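Toprim domain-containing protein (Geobacillus stearothermophilus, PDB 2I5R) is of unknown function but folds as a small Toprim domain that binds magnesium, probably serving nucleic-acid processing as in other Toprim proteins. Local coordinates at residues Tyr57-Ala62 and Arg90-Ala95. Sequence-based numbering, arbitrary orientation.
With MG (magnesium ion), chain D.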
ATOM      1  N   TYR A  57      -3.901   2.470   3.811  1.00 17.55           N
ATOM      2  CA  TYR A  57      -4.208   1.893   2.487  1.00 18.17           C
ATOM      3  C   TYR A  57      -3.518   0.557   2.338  1.00 19.08           C
ATOM      4  O   TYR A  57      -2.423   0.376   2.863  1.00 20.08           O
ATOM      5  CB  TYR A  57      -3.722   2.799   1.360  1.00 18.14           C
ATOM      6  CG  TYR A  57      -4.303   4.178   1.411  1.00 17.21           C
ATOM      7  CD1 TYR A  57      -5.355   4.534   0.572  1.00 17.07           C
ATOM      8  CD2 TYR A  57      -3.786   5.136   2.278  1.00 16.95           C
ATOM      9  CE1 TYR A  57      -5.896   5.796   0.613  1.00 17.95           C
ATOM     10  CE2 TYR A  57      -4.325   6.413   2.337  1.00 17.81           C
ATOM     11  CZ  TYR A  57      -5.381   6.734   1.504  1.00 18.86           C
ATOM     12  OH  TYR A  57      -5.905   8.007   1.531  1.00 20.90           O
ATOM     13  N   LEU A  58      -4.155  -0.355   1.600  1.00 19.20           N
ATOM     14  CA  LEU A  58      -3.562  -1.660   1.298  1.00 19.19           C
ATOM     15  C   LEU A  58      -3.428  -1.801  -0.205  1.00 18.79           C
ATOM     16  O   LEU A  58      -4.428  -1.711  -0.921  1.00 18.72           O
ATOM     17  CB  LEU A  58      -4.462  -2.809   1.813  1.00 18.73           C
ATOM     18  CG  LEU A  58      -3.997  -4.235   1.418  1.00 19.14           C
ATOM     19  CD1 LEU A  58      -2.691  -4.621   2.122  1.00 20.46           C
ATOM     20  CD2 LEU A  58      -5.057  -5.317   1.775  1.00 21.31           C
ATOM     21  N   LEU A  59      -2.210  -2.053  -0.677  1.00 18.93           N
ATOM     22  CA  LEU A  59      -1.955  -2.213  -2.102  1.00 18.64           C
ATOM     23  C   LEU A  59      -1.373  -3.621  -2.316  1.00 19.52           C
ATOM     24  O   LEU A  59      -0.218  -3.881  -1.966  1.00 20.23           O
ATOM     25  CB  LEU A  59      -1.020  -1.118  -2.612  1.00 18.91           C
ATOM     26  CG  LEU A  59      -0.529  -1.263  -4.060  1.00 19.39           C
ATOM     27  CD1 LEU A  59      -1.689  -1.169  -5.055  1.00 21.44           C
ATOM     28  CD2 LEU A  59       0.509  -0.207  -4.338  1.00 21.30           C
ATOM     29  N   ALA A  60      -2.204  -4.508  -2.859  1.00 20.34           N
ATOM     30  CA  ALA A  60      -1.833  -5.927  -3.025  1.00 20.99           C
ATOM     31  C   ALA A  60      -1.855  -6.342  -4.495  1.00 20.92           C
ATOM     32  O   ALA A  60      -2.527  -5.709  -5.337  1.00 21.85           O
ATOM     33  CB  ALA A  60      -2.787  -6.826  -2.218  1.00 21.25           C
ATOM     34  N   ASP A  61      -1.166  -7.435  -4.811  1.00 19.86           N
ATOM     35  CA  ASP A  61      -1.151  -7.956  -6.179  1.00 20.00           C
ATOM     36  C   ASP A  61      -2.529  -8.422  -6.617  1.00 20.44           C
ATOM     37  O   ASP A  61      -3.357  -8.753  -5.776  1.00 20.82           O
ATOM     38  CB  ASP A  61      -0.225  -9.170  -6.304  1.00 18.98           C
ATOM     39  CG  ASP A  61       1.254  -8.840  -6.148  1.00 19.34           C
ATOM     40  OD1 ASP A  61       1.664  -7.658  -6.160  1.00 20.08           O
ATOM     41  OD2 ASP A  61       2.020  -9.834  -6.046  1.00 21.42           O
ATOM     42  N   ALA A  62      -2.748  -8.461  -7.940  1.00 20.81           N
ATOM     43  CA  ALA A  62      -3.907  -9.148  -8.543  1.00 21.43           C
ATOM     44  C   ALA A  62      -3.640 -10.641  -8.700  1.00 21.47           C
ATOM     45  O   ALA A  62      -3.468 -11.151  -9.818  1.00 22.40           O
ATOM     46  CB  ALA A  62      -4.265  -8.520  -9.902  1.00 22.18           C
ATOM     47  N   ARG A  90      -0.791  -7.420 -13.212  1.00 17.82           N
ATOM     48  CA  ARG A  90      -0.870  -8.589 -12.327  1.00 18.37           C
ATOM     49  C   ARG A  90      -0.274  -8.313 -10.963  1.00 18.54           C
ATOM     50  O   ARG A  90      -0.968  -8.424  -9.953  1.00 19.17           O
ATOM     51  CB  ARG A  90      -0.184  -9.810 -12.931  1.00 18.66           C
ATOM     52  CG  ARG A  90      -0.248 -11.028 -12.040  1.00 20.96           C
ATOM     53  CD  ARG A  90      -1.060 -12.161 -12.658  1.00 22.00           C
ATOM     54  NE  ARG A  90      -1.286 -13.211 -11.660  1.00 23.28           N
ATOM     55  CZ  ARG A  90      -2.108 -14.240 -11.822  1.00 23.50           C
ATOM     56  NH1 ARG A  90      -2.803 -14.356 -12.951  1.00 24.38           N
ATOM     57  NH2 ARG A  90      -2.238 -15.150 -10.858  1.00 24.48           N
ATOM     58  N   GLU A  91       1.010  -7.968 -10.933  1.00 18.50           N
ATOM     59  CA  GLU A  91       1.686  -7.734  -9.650  1.00 17.76           C
ATOM     60  C   GLU A  91       2.240  -6.327  -9.539  1.00 17.79           C
ATOM     61  O   GLU A  91       2.655  -5.715 -10.529  1.00 17.86           O
ATOM     62  CB  GLU A  91       2.765  -8.782  -9.405  1.00 17.85           C
ATOM     63  CG  GLU A  91       2.216 -10.194  -9.321  1.00 19.02           C
ATOM     64  CD  GLU A  91       3.266 -11.183  -8.864  1.00 19.06           C
ATOM     65  OE1 GLU A  91       4.308 -11.238  -9.561  1.00 22.89           O
ATOM     66  OE2 GLU A  91       3.068 -11.893  -7.829  1.00 19.78           O
ATOM     67  N   VAL A  92       2.224  -5.796  -8.324  1.00 17.47           N
ATOM     68  CA  VAL A  92       2.789  -4.472  -8.055  1.00 18.04           C
ATOM     69  C   VAL A  92       4.219  -4.402  -8.608  1.00 18.27           C
ATOM     70  O   VAL A  92       4.605  -3.393  -9.215  1.00 18.42           O
ATOM     71  CB  VAL A  92       2.756  -4.143  -6.528  1.00 17.73           C
ATOM     72  CG1 VAL A  92       3.445  -2.806  -6.241  1.00 19.30           C
ATOM     73  CG2 VAL A  92       1.331  -4.146  -6.019  1.00 19.10           C
ATOM     74  N   ALA A  93       4.980  -5.477  -8.416  1.00 18.31           N
ATOM     75  CA  ALA A  93       6.356  -5.551  -8.906  1.00 19.17           C
ATOM     76  C   ALA A  93       6.469  -5.400 -10.431  1.00 19.21           C
ATOM     77  O   ALA A  93       7.462  -4.869 -10.932  1.00 20.14           O
ATOM     78  CB  ALA A  93       7.015  -6.838  -8.438  1.00 18.88           C
ATOM     79  N   ALA A  94       5.455  -5.869 -11.159  1.00 19.27           N
ATOM     80  CA  ALA A  94       5.454  -5.852 -12.620  1.00 19.25           C
ATOM     81  C   ALA A  94       4.836  -4.573 -13.198  1.00 19.21           C
ATOM     82  O   ALA A  94       4.999  -4.283 -14.381  1.00 19.96           O
ATOM     83  CB  ALA A  94       4.721  -7.068 -13.152  1.00 19.38           C
ATOM     84  N   ALA A  95       4.116  -3.812 -12.376  1.00 18.30           N
ATOM     85  CA  ALA A  95       3.467  -2.583 -12.858  1.00 18.12           C
ATOM     86  C   ALA A  95       4.486  -1.502 -13.186  1.00 17.47           C
ATOM     87  O   ALA A  95       5.427  -1.287 -12.430  1.00 17.96           O
ATOM     88  CB  ALA A  95       2.486  -2.064 -11.831  1.00 19.18           C
TER
HETATM   89 MG    MG D 301       1.992 -11.924  -6.033  1.00 22.54          MG
HETATM   90  O   HOH W   1       4.413  -7.544  -6.475  1.00 20.48           O
HETATM   91  O   HOH W   2       0.902 -11.836  -4.319  1.00 24.78           O
HETATM   92  O   HOH W   3       2.050 -13.921  -5.809  1.00 26.49           O
HETATM   93  O   HOH W   4       3.866 -11.782  -4.943  1.00 27.39           O
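Asp61 and Glu91 approach to 4.5 Å between CA atoms where the loop after strand 55-59, an inner strand of the parallel sheet, meets the loop leading to helix 97-106. Asp61 and Asp63 form the DxD motif of the Toprim fold, and Glu91 joins them here on the magnesium ion. Ala62 N donates a hydrogen bond to Arg90 O (2.7 Å). The Asp61 carboxylate divides its work: OD2 binds magnesium at 2.1 Å, while OD1 accepts a hydrogen bond from Val92 N (2.9 Å) that comes from above the carboxylate plane. This backbone bond and the metal together fix the rotation of the group. Glu91 reaches the same ion through OE2, its extended chain carrying the carboxylate out past Asp61 CG. The two carboxylate planes stand 57° apart, and Asp61 OD2 and Glu91 OE2 come within 2.9 Å of each other because the shared cation probably offsets their repulsion. Asp63 and three waters, 2, 3 and 4, complete the shell. On the strand side of the acidic pair, Val92 CG2 meets Leu59 CG (4.0 Å) and also lies 3.5 Å from Asp61 OD1. Water 1 accepts a hydrogen bond from Ala93 N and lies 2.8 Å from Asp61 OD1.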